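Nitrate/nitrite binding protein NrtA (Synechocystis sp., PDB 2G29) binds nitrate in the periplasm as the solute-binding component of the NrtABCD ABC transporter, which takes up nitrate and probably nitrite. Local coordinates at residues 114-119 against 361-366; 328-333 against 365-370. All coordinates share one frame; numbering follows the deposited sequence.

Interaction 1 (114-119 against 361-366); sequences PMYILA and VNREDL
Ile117 gives its backbone N-H to Val361 O (N to O 2.8 Å) and takes one back at its own O from Arg363 N, also 2.8 Å away. The two bonds straddle Asn362, so the short link between helices 354-361 and 364-373 meets strand 115-120 in a single parallel-type beta bridge, Ile117 with Asn362. Val361 O is also approached by Tyr116 CA at 3.1 Å, a CA-H...O contact.

Arg363 and Tyr116 form a cation-pi pair. The arginine folds back at chi2 and chi3 (-53° and -60°), which runs CG and CD along the phenol ring and brings the guanidinium over one face edge-on, CZ 4.7 Å from the ring centroid. The planes stand 83° apart, with NH1 3.4 Å from Tyr116 CZ. Asp365 holds that orientation: NE donates to OD1 and NH2 to OD2, each carboxylate oxygen using its syn lone pair. Leu366 CD1 lies over one guanidinium face and meets Leu118 CD2 at 3.7 Å. Asn362 OD1 accepts Glu364 N at 2.9 Å in an Asx turn, with Arg363 the N-cap residue of the second helix.

Tyr116 OH is bound by Asp250, and Asn362 ND2 by Pro330 O and Asp335. Tyr100 of helix 97-104 packs on Ile117, Val361 and Asn362. Strand 115-120 pairs along its other edge with antiparallel strand 240-245; the link thus borders the outermost strand of a five-stranded mixed sheet of order 2-1-3-5-4, the arrangement of type II periplasmic binding proteins.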
# COMPACT_ATOMS: atom_id res chain seq x y z
N PRO A 114 4.69 -8.07 17.83
CA PRO A 114 3.36 -7.44 17.71
C PRO A 114 3.33 -6.02 17.21
O PRO A 114 4.19 -5.20 17.57
CB PRO A 114 2.73 -7.66 19.08
CG PRO A 114 3.97 -7.69 20.03
CD PRO A 114 5.06 -8.38 19.22
N MET A 115 2.36 -5.76 16.35
CA MET A 115 2.20 -4.43 15.76
C MET A 115 0.75 -3.98 15.79
O MET A 115 -0.16 -4.78 16.00
CB MET A 115 2.68 -4.45 14.29
CG MET A 115 4.17 -4.61 14.12
SD MET A 115 4.73 -4.33 12.43
CE MET A 115 4.41 -2.50 12.30
N TYR A 116 0.55 -2.68 15.58
CA TYR A 116 -0.79 -2.11 15.46
C TYR A 116 -0.87 -1.31 14.16
O TYR A 116 0.13 -0.82 13.66
CB TYR A 116 -1.07 -1.08 16.55
CG TYR A 116 -1.17 -1.57 17.95
CD1 TYR A 116 -1.92 -2.69 18.26
CD2 TYR A 116 -0.51 -0.90 18.97
CE1 TYR A 116 -2.01 -3.15 19.59
CE2 TYR A 116 -0.62 -1.32 20.28
CZ TYR A 116 -1.36 -2.45 20.58
OH TYR A 116 -1.46 -2.93 21.87
N ILE A 117 -2.09 -1.20 13.62
CA ILE A 117 -2.32 -0.31 12.49
C ILE A 117 -3.11 0.86 13.11
O ILE A 117 -4.20 0.69 13.68
CB ILE A 117 -3.11 -0.99 11.37
CG1 ILE A 117 -2.19 -1.96 10.64
CG2 ILE A 117 -3.70 0.08 10.42
CD1 ILE A 117 -2.97 -2.76 9.55
N LEU A 118 -2.52 2.04 12.99
CA LEU A 118 -3.12 3.27 13.55
C LEU A 118 -3.97 4.03 12.55
O LEU A 118 -4.88 4.76 12.94
CB LEU A 118 -2.04 4.21 14.08
CG LEU A 118 -1.11 3.56 15.12
CD1 LEU A 118 -0.08 4.63 15.55
CD2 LEU A 118 -1.88 3.02 16.29
N ALA A 119 -3.67 3.87 11.27
CA ALA A 119 -4.42 4.54 10.22
C ALA A 119 -4.13 3.87 8.89
O ALA A 119 -3.14 3.12 8.75
CB ALA A 119 -3.97 6.00 10.14
N VAL A 361 -4.81 -6.22 16.20
CA VAL A 361 -3.89 -5.36 15.46
C VAL A 361 -4.45 -4.01 15.01
O VAL A 361 -3.76 -3.00 15.06
CB VAL A 361 -3.35 -6.14 14.25
CG1 VAL A 361 -2.50 -5.26 13.30
CG2 VAL A 361 -2.54 -7.34 14.75
N ASN A 362 -5.69 -4.02 14.54
CA ASN A 362 -6.31 -2.80 14.04
C ASN A 362 -6.70 -1.89 15.19
O ASN A 362 -7.43 -2.29 16.09
CB ASN A 362 -7.54 -3.17 13.18
CG ASN A 362 -8.23 -1.96 12.61
OD1 ASN A 362 -8.82 -1.16 13.35
ND2 ASN A 362 -8.16 -1.80 11.28
N ARG A 363 -6.18 -0.65 15.17
CA ARG A 363 -6.50 0.28 16.24
C ARG A 363 -7.33 1.45 15.74
O ARG A 363 -6.98 2.63 15.97
CB ARG A 363 -5.22 0.78 16.93
CG ARG A 363 -4.43 -0.35 17.62
CD ARG A 363 -5.29 -1.16 18.58
NE ARG A 363 -5.85 -0.32 19.65
CZ ARG A 363 -5.20 0.05 20.74
NH1 ARG A 363 -3.95 -0.33 20.96
NH2 ARG A 363 -5.80 0.87 21.61
N GLU A 364 -8.41 1.12 15.03
CA GLU A 364 -9.35 2.17 14.57
C GLU A 364 -9.87 2.96 15.79
O GLU A 364 -10.34 4.09 15.62
CB GLU A 364 -10.51 1.53 13.78
CG GLU A 364 -11.38 0.53 14.58
CD GLU A 364 -12.44 1.21 15.40
OE1 GLU A 364 -13.06 2.17 14.91
OE2 GLU A 364 -12.69 0.72 16.53
N ASP A 365 -9.82 2.36 16.97
CA ASP A 365 -10.25 3.06 18.19
C ASP A 365 -9.30 4.24 18.45
O ASP A 365 -9.76 5.33 18.81
CB ASP A 365 -10.29 2.13 19.42
CG ASP A 365 -8.94 1.47 19.72
OD1 ASP A 365 -8.29 0.93 18.80
OD2 ASP A 365 -8.56 1.48 20.91
N LEU A 366 -7.99 4.05 18.27
CA LEU A 366 -7.02 5.15 18.42
C LEU A 366 -7.25 6.19 17.32
O LEU A 366 -7.10 7.40 17.55
CB LEU A 366 -5.58 4.60 18.37
CG LEU A 366 -5.23 3.66 19.52
CD1 LEU A 366 -3.77 3.27 19.47
CD2 LEU A 366 -5.48 4.43 20.85

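Interaction 2 (328-333 against 365-370); sequences SYPYKS and DLWREA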
# COMPACT_ATOMS: atom_id res chain seq x y z
N SER A 328 -8.36 7.57 5.22
CA SER A 328 -7.50 7.37 6.35
C SER A 328 -8.05 6.41 7.40
O SER A 328 -7.31 5.75 8.11
CB SER A 328 -7.22 8.74 6.97
OG SER A 328 -6.40 8.63 8.10
N TYR A 329 -9.37 6.30 7.49
CA TYR A 329 -9.95 5.41 8.51
C TYR A 329 -9.59 3.96 8.18
O TYR A 329 -9.92 3.48 7.11
CB TYR A 329 -11.46 5.60 8.58
CG TYR A 329 -12.09 4.72 9.63
CD1 TYR A 329 -11.95 5.00 10.98
CD2 TYR A 329 -12.79 3.57 9.27
CE1 TYR A 329 -12.50 4.16 11.96
CE2 TYR A 329 -13.34 2.72 10.22
CZ TYR A 329 -13.19 3.01 11.56
OH TYR A 329 -13.78 2.17 12.48
N PRO A 330 -8.92 3.26 9.11
CA PRO A 330 -8.51 1.87 8.86
C PRO A 330 -9.62 0.87 9.12
O PRO A 330 -9.77 0.33 10.20
CB PRO A 330 -7.32 1.69 9.79
CG PRO A 330 -7.72 2.51 11.01
CD PRO A 330 -8.44 3.75 10.41
N TYR A 331 -10.44 0.66 8.10
CA TYR A 331 -11.55 -0.27 8.23
C TYR A 331 -11.06 -1.68 8.55
O TYR A 331 -10.17 -2.25 7.87
CB TYR A 331 -12.36 -0.33 6.93
CG TYR A 331 -13.22 0.89 6.63
CD1 TYR A 331 -12.77 1.87 5.77
CD2 TYR A 331 -14.48 1.04 7.22
CE1 TYR A 331 -13.55 2.98 5.47
CE2 TYR A 331 -15.26 2.16 6.93
CZ TYR A 331 -14.79 3.11 6.06
OH TYR A 331 -15.58 4.20 5.71
N LYS A 332 -11.64 -2.26 9.59
CA LYS A 332 -11.31 -3.65 9.95
C LYS A 332 -11.75 -4.61 8.82
O LYS A 332 -11.10 -5.63 8.62
CB LYS A 332 -12.01 -4.03 11.26
CG LYS A 332 -11.37 -3.42 12.51
CD LYS A 332 -12.12 -3.81 13.76
CE LYS A 332 -11.34 -3.42 14.98
NZ LYS A 332 -12.04 -3.89 16.24
N SER A 333 -12.84 -4.30 8.10
CA SER A 333 -13.29 -5.19 7.03
C SER A 333 -12.22 -5.28 5.94
O SER A 333 -12.05 -6.34 5.31
CB SER A 333 -14.62 -4.70 6.43
OG SER A 333 -14.48 -3.39 5.92
N ASP A 365 -9.82 2.36 16.97
CA ASP A 365 -10.25 3.06 18.19
C ASP A 365 -9.30 4.24 18.45
O ASP A 365 -9.76 5.33 18.81
CB ASP A 365 -10.29 2.13 19.42
CG ASP A 365 -8.94 1.47 19.72
OD1 ASP A 365 -8.29 0.93 18.80
OD2 ASP A 365 -8.56 1.48 20.91
N LEU A 366 -7.99 4.05 18.27
CA LEU A 366 -7.02 5.15 18.42
C LEU A 366 -7.25 6.19 17.32
O LEU A 366 -7.10 7.40 17.55
CB LEU A 366 -5.58 4.60 18.37
CG LEU A 366 -5.23 3.66 19.52
CD1 LEU A 366 -3.77 3.27 19.47
CD2 LEU A 366 -5.48 4.43 20.85
N TRP A 367 -7.64 5.75 16.11
CA TRP A 367 -7.89 6.68 15.04
C TRP A 367 -9.07 7.57 15.40
O TRP A 367 -8.98 8.80 15.25
CB TRP A 367 -8.13 5.92 13.71
CG TRP A 367 -8.20 6.82 12.48
CD1 TRP A 367 -7.20 7.03 11.57
CD2 TRP A 367 -9.32 7.60 12.02
NE1 TRP A 367 -7.61 7.89 10.59
CE2 TRP A 367 -8.91 8.25 10.83
CE3 TRP A 367 -10.63 7.81 12.50
CZ2 TRP A 367 -9.77 9.10 10.10
CZ3 TRP A 367 -11.48 8.66 11.78
CH2 TRP A 367 -11.04 9.29 10.59
N ARG A 368 -10.16 6.98 15.88
CA ARG A 368 -11.33 7.79 16.27
C ARG A 368 -10.99 8.75 17.40
O ARG A 368 -11.49 9.89 17.40
CB ARG A 368 -12.51 6.90 16.66
CG ARG A 368 -13.22 6.27 15.46
CD ARG A 368 -14.47 5.48 15.92
NE ARG A 368 -14.12 4.19 16.53
CZ ARG A 368 -14.41 3.84 17.77
NH1 ARG A 368 -15.07 4.67 18.58
NH2 ARG A 368 -14.01 2.66 18.23
N GLU A 369 -10.16 8.33 18.36
CA GLU A 369 -9.82 9.24 19.46
C GLU A 369 -9.03 10.42 18.93
O GLU A 369 -9.27 11.57 19.33
CB GLU A 369 -9.04 8.49 20.54
CG GLU A 369 -9.99 7.59 21.34
CD GLU A 369 -9.30 6.45 22.06
OE1 GLU A 369 -8.07 6.54 22.29
OE2 GLU A 369 -10.01 5.47 22.41
N ALA A 370 -8.11 10.18 18.00
CA ALA A 370 -7.33 11.27 17.44
C ALA A 370 -8.18 12.18 16.58
O ALA A 370 -8.02 13.40 16.61
CB ALA A 370 -6.16 10.69 16.63
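A small buried cluster where the loop leading into helix 332-344 packs on helix 364-373 centres on the Trp367 indole, with Ser328, Tyr329 and Pro330 along it. The Tyr329 ring turns its edge to the indole in a T-shaped stack, planes at 83° and centroids 5.2 Å apart for the six-membered ring; Tyr329 CD1 comes to 3.5 Å from Trp367 CE3. Over the five-membered ring lie two CH-pi donors, Tyr329 CA at 4.0 Å and Pro330 CD at 3.9 Å from its centroid. Trp367 NE1 points its N-H almost straight at Ser328 OG (2.9 Å, 164°), close to the indole plane. The buried indole N-H is thus satisfied, and the bond together with the packing on the face should restrict the ring's rotation. With OG trans to its backbone N (chi1 179°), Ser328 turns the hydroxyl toward the indole edge; Gln267 OE1 is a second partner.

Glu364 OE1 is salt-bridged to Arg368 NE and hydrogen-bonded to Tyr329 OH. Met264 of helix 253-271 packs on the indole as well. Pro330 centres an inverse gamma turn. The edge-to-face pair and CH-pi contacts pack this loop against helix 364-373, beside edge strand 115-120 of the type II periplasmic binding fold.

How the interactions relate
Both interactions are buried and fasten the chain from 361 to 370, running into and along helix 364-373, but to different partners. Interaction 1 combines one backbone bridge at the sheet edge with a cation-pi pair and a salt bridge on its partly exposed flank; interaction 2 is side-chain packing round an indole, with a single hydrogen bond across it. Their centres are 8 Å apart and they touch directly: polar side chains of 361-366 reach the 328-333 loop, and Leu118 O packs on Trp367 CD1. Helix 364-373 and the link before it are thereby joined both to edge strand 115-120 and to the loop before helix 332-344.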